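Local coordinates for protein 1-acyl-sn-glycerol-3-phosphate acyltransferase (Thermotoga maritima, PDB 5KYM) that catalyses transfer of an acyl chain to 1-acyl-sn-glycerol-3-phosphate, probably making phosphatidic acid at the membrane as an integral membrane enzyme of the HX4D acyltransferase family, at residues A[100-105]-A[116-121]; A[88-93]-A[152-157]; A[76-81]-A[96-101]. All coordinates share one frame; numbering follows the deposited sequence.

Interaction 1 (A[100-105]-A[116-121]). With DD9 (nonane), chain F.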
# COMPACT_ATOMS: atom_id res chain seq x y z
N GLY A 100 2.86 5.61 4.02
CA GLY A 100 2.20 5.47 5.31
C GLY A 100 2.29 4.12 6.01
O GLY A 100 2.79 3.11 5.49
N ALA A 101 1.77 4.16 7.23
CA ALA A 101 1.53 2.98 8.05
C ALA A 101 0.60 1.95 7.40
O ALA A 101 -0.26 2.25 6.63
CB ALA A 101 0.89 3.44 9.33
N PHE A 102 0.80 0.71 7.74
CA PHE A 102 -0.10 -0.34 7.33
C PHE A 102 -0.21 -1.38 8.43
O PHE A 102 0.46 -1.27 9.44
CB PHE A 102 0.19 -0.87 5.93
CG PHE A 102 1.50 -1.54 5.72
CD1 PHE A 102 2.60 -0.83 5.34
CD2 PHE A 102 1.61 -2.94 5.79
CE1 PHE A 102 3.86 -1.50 5.17
CE2 PHE A 102 2.82 -3.62 5.55
CZ PHE A 102 3.96 -2.90 5.25
N ILE A 103 -1.10 -2.37 8.25
CA ILE A 103 -1.37 -3.44 9.23
C ILE A 103 -0.64 -4.71 8.79
O ILE A 103 -0.98 -5.28 7.77
CB ILE A 103 -2.90 -3.67 9.31
CG1 ILE A 103 -3.50 -2.72 10.34
CG2 ILE A 103 -3.29 -5.13 9.53
CD1 ILE A 103 -3.25 -1.25 10.01
N ALA A 104 0.34 -5.19 9.56
CA ALA A 104 1.10 -6.38 9.13
C ALA A 104 0.72 -7.63 9.92
O ALA A 104 0.36 -7.54 11.06
CB ALA A 104 2.61 -6.11 9.25
N LYS A 105 0.85 -8.80 9.29
CA LYS A 105 0.73 -10.12 9.97
C LYS A 105 1.71 -10.09 11.11
O LYS A 105 2.82 -9.59 10.87
CB LYS A 105 1.21 -11.26 9.04
CG LYS A 105 0.58 -11.44 7.65
CD LYS A 105 1.63 -11.79 6.58
CE LYS A 105 1.07 -12.61 5.42
NZ LYS A 105 0.53 -11.76 4.32
N TRP A 116 12.11 -3.40 10.07
CA TRP A 116 12.64 -2.06 10.33
C TRP A 116 11.82 -1.08 9.55
O TRP A 116 11.49 -0.01 10.03
CB TRP A 116 14.09 -1.83 9.89
CG TRP A 116 15.06 -2.84 10.23
CD1 TRP A 116 15.09 -3.59 11.33
CD2 TRP A 116 16.19 -3.21 9.44
NE1 TRP A 116 16.16 -4.43 11.30
CE2 TRP A 116 16.87 -4.21 10.15
CE3 TRP A 116 16.70 -2.80 8.19
CZ2 TRP A 116 18.06 -4.83 9.68
CZ3 TRP A 116 17.89 -3.41 7.70
CH2 TRP A 116 18.55 -4.42 8.46
N TYR A 117 11.52 -1.39 8.31
CA TYR A 117 10.77 -0.44 7.54
C TYR A 117 9.28 -0.37 7.90
O TYR A 117 8.71 0.73 7.93
CB TYR A 117 11.12 -0.58 6.06
CG TYR A 117 12.43 0.13 5.77
CD1 TYR A 117 12.47 1.50 5.58
CD2 TYR A 117 13.59 -0.56 5.74
CE1 TYR A 117 13.64 2.16 5.34
CE2 TYR A 117 14.77 0.07 5.46
CZ TYR A 117 14.80 1.42 5.29
OH TYR A 117 16.01 2.04 5.00
N ILE A 118 8.68 -1.50 8.29
CA ILE A 118 7.30 -1.46 8.81
C ILE A 118 7.20 -0.60 10.03
O ILE A 118 6.26 0.17 10.16
CB ILE A 118 6.75 -2.86 9.18
CG1 ILE A 118 6.63 -3.73 7.92
CG2 ILE A 118 5.40 -2.71 9.88
CD1 ILE A 118 6.10 -5.13 8.11
N ARG A 119 8.15 -0.76 10.95
CA ARG A 119 8.25 0.07 12.13
C ARG A 119 8.48 1.52 11.76
O ARG A 119 7.79 2.37 12.28
CB ARG A 119 9.35 -0.40 13.04
CG ARG A 119 8.96 -1.58 13.92
CD ARG A 119 9.83 -1.69 15.21
NE ARG A 119 11.13 -2.31 14.90
CZ ARG A 119 11.31 -3.60 14.59
NH1 ARG A 119 10.28 -4.48 14.58
NH2 ARG A 119 12.53 -4.03 14.27
N TYR A 120 9.41 1.82 10.84
CA TYR A 120 9.67 3.22 10.50
C TYR A 120 8.41 3.90 9.98
O TYR A 120 8.15 5.05 10.35
CB TYR A 120 10.78 3.38 9.47
CG TYR A 120 11.34 4.80 9.40
CD1 TYR A 120 10.71 5.76 8.69
CD2 TYR A 120 12.54 5.13 10.04
CE1 TYR A 120 11.21 7.07 8.62
CE2 TYR A 120 13.06 6.40 9.97
CZ TYR A 120 12.39 7.39 9.27
OH TYR A 120 12.83 8.71 9.18
N LEU A 121 7.62 3.20 9.17
CA LEU A 121 6.36 3.73 8.66
C LEU A 121 5.24 3.80 9.69
O LEU A 121 4.09 4.08 9.32
CB LEU A 121 5.89 2.91 7.45
CG LEU A 121 6.79 3.07 6.22
CD1 LEU A 121 6.63 1.90 5.27
CD2 LEU A 121 6.53 4.42 5.52
C1 DD9 F . 15.95 1.78 0.90
C2 DD9 F . 14.92 1.36 1.93
C3 DD9 F . 13.88 0.49 1.25
C4 DD9 F . 12.88 0.00 2.28
C5 DD9 F . 11.63 -0.55 1.58
C6 DD9 F . 10.57 -0.84 2.63
C7 DD9 F . 9.45 -1.80 2.22
C8 DD9 F . 8.44 -1.85 3.38
C9 DD9 F . 7.60 -3.13 3.36

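Interaction 2 (A[88-93]-A[152-157])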
# COMPACT_ATOMS: atom_id res chain seq x y z
N MET A 88 2.20 -7.19 -4.01
CA MET A 88 2.79 -6.02 -4.56
C MET A 88 1.96 -4.74 -4.31
O MET A 88 2.46 -3.61 -4.53
CB MET A 88 3.05 -6.21 -6.07
CG MET A 88 4.09 -7.25 -6.42
SD MET A 88 5.68 -7.10 -5.55
CE MET A 88 6.27 -5.60 -6.41
N ASP A 89 0.72 -4.88 -3.85
CA ASP A 89 -0.07 -3.68 -3.57
C ASP A 89 0.61 -2.70 -2.59
O ASP A 89 0.59 -1.52 -2.78
CB ASP A 89 -1.47 -4.06 -3.09
CG ASP A 89 -2.26 -4.79 -4.13
OD1 ASP A 89 -1.97 -4.68 -5.35
OD2 ASP A 89 -3.23 -5.47 -3.68
N ILE A 90 1.26 -3.21 -1.58
CA ILE A 90 1.98 -2.38 -0.63
C ILE A 90 3.13 -1.57 -1.30
O ILE A 90 3.15 -0.34 -1.19
CB ILE A 90 2.30 -3.21 0.64
CG1 ILE A 90 0.98 -3.30 1.48
CG2 ILE A 90 3.38 -2.59 1.49
CD1 ILE A 90 0.37 -1.97 2.11
N PRO A 91 4.05 -2.25 -2.00
CA PRO A 91 5.07 -1.43 -2.67
C PRO A 91 4.47 -0.43 -3.67
O PRO A 91 4.96 0.71 -3.80
CB PRO A 91 5.98 -2.46 -3.40
CG PRO A 91 5.34 -3.80 -3.21
CD PRO A 91 4.38 -3.69 -2.02
N LEU A 92 3.41 -0.86 -4.36
CA LEU A 92 2.69 0.00 -5.27
C LEU A 92 2.16 1.24 -4.55
O LEU A 92 2.49 2.34 -4.97
CB LEU A 92 1.53 -0.75 -5.92
CG LEU A 92 0.64 0.01 -6.88
CD1 LEU A 92 1.46 0.31 -8.09
CD2 LEU A 92 -0.56 -0.79 -7.26
N ILE A 93 1.34 1.10 -3.50
CA ILE A 93 0.79 2.29 -2.80
C ILE A 93 2.00 3.16 -2.27
O ILE A 93 1.95 4.39 -2.34
CB ILE A 93 -0.13 1.97 -1.61
CG1 ILE A 93 -1.24 0.95 -1.88
CG2 ILE A 93 -0.75 3.23 -1.05
CD1 ILE A 93 -2.24 1.35 -2.89
N ILE A 152 -2.76 3.11 5.34
CA ILE A 152 -3.11 2.42 4.10
C ILE A 152 -3.83 1.21 4.54
O ILE A 152 -3.28 0.41 5.28
CB ILE A 152 -1.87 2.01 3.28
CG1 ILE A 152 -1.00 3.24 2.97
CG2 ILE A 152 -2.25 1.30 1.99
CD1 ILE A 152 0.34 2.94 2.36
N VAL A 153 -5.05 1.07 4.08
CA VAL A 153 -6.02 0.14 4.68
C VAL A 153 -6.70 -0.67 3.54
O VAL A 153 -7.03 -0.09 2.50
CB VAL A 153 -6.97 1.01 5.55
CG1 VAL A 153 -8.37 0.43 5.70
CG2 VAL A 153 -6.34 1.28 6.90
N PHE A 154 -6.84 -1.99 3.71
CA PHE A 154 -7.44 -2.85 2.71
C PHE A 154 -8.73 -3.41 3.25
O PHE A 154 -8.77 -4.51 3.74
CB PHE A 154 -6.47 -3.98 2.32
CG PHE A 154 -5.24 -3.50 1.61
CD1 PHE A 154 -5.32 -2.95 0.36
CD2 PHE A 154 -4.04 -3.69 2.13
CE1 PHE A 154 -4.18 -2.50 -0.30
CE2 PHE A 154 -2.86 -3.26 1.49
CZ PHE A 154 -2.93 -2.66 0.27
N PRO A 155 -9.81 -2.63 3.21
CA PRO A 155 -11.02 -3.02 3.89
C PRO A 155 -11.57 -4.44 3.58
O PRO A 155 -12.34 -4.95 4.39
CB PRO A 155 -12.08 -1.99 3.38
CG PRO A 155 -11.40 -0.97 2.64
CD PRO A 155 -10.06 -1.54 2.26
N GLU A 156 -11.22 -5.03 2.42
CA GLU A 156 -11.67 -6.39 2.08
C GLU A 156 -11.11 -7.40 3.11
O GLU A 156 -11.68 -8.48 3.33
CB GLU A 156 -11.35 -6.83 0.64
CG GLU A 156 -10.77 -5.80 -0.41
CD GLU A 156 -10.96 -6.30 -1.83
OE1 GLU A 156 -10.02 -6.25 -2.67
OE2 GLU A 156 -12.07 -6.76 -2.10
N GLY A 157 -9.99 -7.04 3.73
CA GLY A 157 -9.38 -7.82 4.79
C GLY A 157 -8.55 -9.01 4.35
O GLY A 157 -8.10 -9.80 5.14

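Interaction 3 (A[76-81]-A[96-101])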
# COMPACT_ATOMS: atom_id res chain seq x y z
N ARG A 76 -1.30 17.25 5.17
CA ARG A 76 -2.32 16.56 6.02
C ARG A 76 -2.17 15.05 5.88
O ARG A 76 -1.74 14.58 4.84
CB ARG A 76 -3.73 17.00 5.59
CG ARG A 76 -4.81 16.22 6.25
CD ARG A 76 -6.16 16.87 6.35
NE ARG A 76 -6.83 16.74 7.65
CZ ARG A 76 -6.74 15.75 8.56
NH1 ARG A 76 -5.95 14.69 8.40
NH2 ARG A 76 -7.48 15.84 9.68
N ASN A 77 -2.48 14.28 6.90
CA ASN A 77 -2.49 12.83 6.70
C ASN A 77 -3.85 12.37 6.14
O ASN A 77 -4.78 13.16 5.99
CB ASN A 77 -2.10 12.09 7.99
CG ASN A 77 -3.13 12.21 9.05
OD1 ASN A 77 -3.88 13.18 9.05
ND2 ASN A 77 -3.19 11.22 9.97
N PHE A 78 -3.97 11.07 5.83
CA PHE A 78 -5.19 10.52 5.24
C PHE A 78 -5.21 9.01 5.42
O PHE A 78 -4.25 8.43 5.95
CB PHE A 78 -5.35 10.97 3.76
CG PHE A 78 -4.11 10.85 2.95
CD1 PHE A 78 -3.72 9.63 2.43
CD2 PHE A 78 -3.30 11.96 2.72
CE1 PHE A 78 -2.51 9.52 1.69
CE2 PHE A 78 -2.14 11.85 1.96
CZ PHE A 78 -1.74 10.64 1.44
N ILE A 79 -6.32 8.36 5.05
CA ILE A 79 -6.40 6.92 5.09
C ILE A 79 -6.62 6.43 3.68
O ILE A 79 -7.68 6.64 3.13
CB ILE A 79 -7.55 6.43 5.94
CG1 ILE A 79 -7.46 6.97 7.33
CG2 ILE A 79 -7.51 4.89 6.00
CD1 ILE A 79 -8.81 6.89 8.04
N VAL A 80 -5.61 5.75 3.09
CA VAL A 80 -5.71 5.21 1.72
C VAL A 80 -6.58 4.00 1.86
O VAL A 80 -6.36 3.18 2.70
CB VAL A 80 -4.34 4.87 1.08
CG1 VAL A 80 -4.52 4.34 -0.33
CG2 VAL A 80 -3.47 6.09 1.01
N VAL A 81 -7.62 3.94 1.06
CA VAL A 81 -8.48 2.82 1.06
C VAL A 81 -8.46 2.25 -0.35
O VAL A 81 -8.86 2.90 -1.31
CB VAL A 81 -9.86 3.18 1.58
CG1 VAL A 81 -10.89 2.05 1.34
CG2 VAL A 81 -9.74 3.49 3.08
N PHE A 96 3.78 5.16 -5.17
CA PHE A 96 2.99 5.97 -6.07
C PHE A 96 1.83 6.71 -5.46
O PHE A 96 1.10 7.37 -6.17
CB PHE A 96 2.45 5.06 -7.18
CG PHE A 96 3.52 4.51 -8.08
CD1 PHE A 96 3.98 5.24 -9.16
CD2 PHE A 96 4.03 3.28 -7.86
CE1 PHE A 96 4.94 4.76 -9.98
CE2 PHE A 96 5.01 2.78 -8.71
CZ PHE A 96 5.44 3.52 -9.77
N VAL A 97 1.62 6.59 -4.15
CA VAL A 97 0.50 7.29 -3.50
C VAL A 97 0.95 7.89 -2.16
O VAL A 97 0.77 9.09 -1.95
CB VAL A 97 -0.65 6.33 -3.23
CG1 VAL A 97 -1.82 7.04 -2.56
CG2 VAL A 97 -1.01 5.56 -4.49
N ALA A 98 1.54 7.08 -1.29
CA ALA A 98 1.79 7.48 0.07
C ALA A 98 2.71 6.55 0.84
O ALA A 98 2.56 5.35 0.75
CB ALA A 98 0.44 7.55 0.76
N THR A 99 3.64 7.09 1.62
CA THR A 99 4.47 6.27 2.44
C THR A 99 3.99 6.30 3.83
O THR A 99 4.67 6.83 4.75
CB THR A 99 5.95 6.66 2.40
OG1 THR A 99 6.15 8.01 2.77
CG2 THR A 99 6.45 6.52 1.06
N GLY A 100 2.86 5.61 4.02
CA GLY A 100 2.20 5.47 5.31
C GLY A 100 2.29 4.12 6.01
O GLY A 100 2.79 3.11 5.49
N ALA A 101 1.77 4.16 7.23
CA ALA A 101 1.53 2.98 8.05
C ALA A 101 0.60 1.95 7.40
O ALA A 101 -0.26 2.25 6.63
CB ALA A 101 0.89 3.44 9.33

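Interaction 1 (A[100-105]-A[116-121])
Phe102 packs on Ile118 and, more distantly, on Leu121, while Ala104 touches Ile118, in a buried apolar contact. It joins strand 103-104 to helix 114-120 within the beta-alpha-beta unit that ends in strand 124-125.

The side-chain packing centres on Phe102 and Ile118, which cross at about a right angle. Phe102 CZ lies 3.9 Å from Ile118 CG1. The ring is carried there by a chi1 of 64°, with CG set between the backbone N and the carbonyl carbon. Leu121 CD1 sits near the ring plane, at the edge, 4.4 Å from Phe102 CE1. Ala104 CB touches the end of the other side chain, Ile118 CD1, at 3.8 Å. Phe125 of strand 124-125 touches both Ala104 and Ile118.

Side chain meets backbone at Leu121, the first residue to leave the helix. Leu121 CB lies 3.7 Å from Gly100 O. Leu121 O is 3.1 Å from Ala101 N, but the angle is too poor for a hydrogen bond.

The ligand contacts involve nonane. Its C9 end reaches the edge of the Phe102 ring, 4.1 Å from Phe102 CZ. Nonane C4 lies over the centre of one face of Tyr117, 3.4 Å above the plane, in a CH-pi arrangement. Tyr117 OH is hydrogen-bonded to Gly25 O of helix 2-34, which fixes the outer end of this ring.

No hydrogen bond crosses between the two segments. The contact therefore rests on apolar packing. Nonane runs from the Phe102 edge along Tyr117, so this packing borders the alkyl-chain pocket.

Interaction 2 (A[88-93]-A[152-157])
Asp89, Ile90 and Ile93 of helix 89-96 pack on Ile152 of strand 151-153 and on Phe154 just after it. This is a buried, mainly apolar contact that includes the aspartate of the HX4D motif, His84 to Asp89. Glu156 and Gly157 open the EGTR motif of the family, and a type I turn from Phe154 to Gly157 leads into it.

Ile90 approaches the Phe154 ring at its edge. Ile90 CD1 lies near the ring plane, 3.5 Å from Phe154 CE2. Asp89 CB comes 3.9 Å from Phe154 CZ. His84 stacks on Phe154, so the Phe154 ring touches both His84 and Asp89.

The carboxylate of Asp89 is bonded outside the contact. OD1 pairs with Thr191 OG1. OD2 is held by His84 ND1 and Gln85 N. These bonds fix Asp89 and orient the His84 imidazole, consistent with the His-Asp pair thought to act in catalysis in this family.

Further along the helix, Ile93 and Ile152 lie alongside each other, running opposite ways. Ile93 CG2, anti to its own N, meets Ile152 CD1 at 3.6 Å.

Interaction 3 (A[76-81]-A[96-101])
The Phe78 ring meets Val97 and Ala98 with its edge, and neither face is used between these two segments. The contact belongs to the alpha/beta core of the acyltransferase fold, where strand 79-82 is an inner strand of the mixed five-stranded sheet. Ala98 CB lies near the ring plane, 3.7 Å from Phe78 CE1. Val97 O is also near the plane at the edge, farther off, 4.5 Å from Phe78 CZ. From its own strand, Val80 CG2 lies in the ring plane too. A chi1 of 45° places CG of Phe78 between its N and carbonyl carbon and brings the far edge of the ring to Ala98.

The loop 96-101 leaves helix 89-96 and passes over the sheet on its way to strand 103-104. Leu184 and Val186 of the neighbouring strand 183-189 extend the same apolar layer beside Phe78 and Val80. Leu209 and Ile211 of strand 207-211 add to it at Val97. Just before strand 79-82, Asn77 ND2 is hydrogen-bonded to Val149 O and Leu145 O.

Val80 and Val97 supply the second apolar pair, with their side chains running at a slant to each other. Val80 CG2, beside its own N, touches Val97 CG1 at 4.0 Å. The same Val80 CG2 lies 4.2 Å from Ala98 CB.

In the fold
All three contacts belong to the acyltransferase domain, with centres about 10 to 12 Å apart. Along the chain, strand 79-82 comes first, then helix 89-96, the loop to strand 103-104, helix 114-120 and, later, strand 151-153. Interactions 2 and 3 share the central beta structure, where strands 79-82 and 151-153 are neighbours; Val153 N is 2.8 Å from Val80 O. Interactions 1 and 3 share Gly100 and Ala101. Ala101 O probably accepts a bond from Ile152 N, joining interactions 1 and 2. Phe102 also packs on Ile90. The apolar packing probably extends from the central strands, by way of the HX4D aspartate's helix, to the nonane pocket beside helix 2-34.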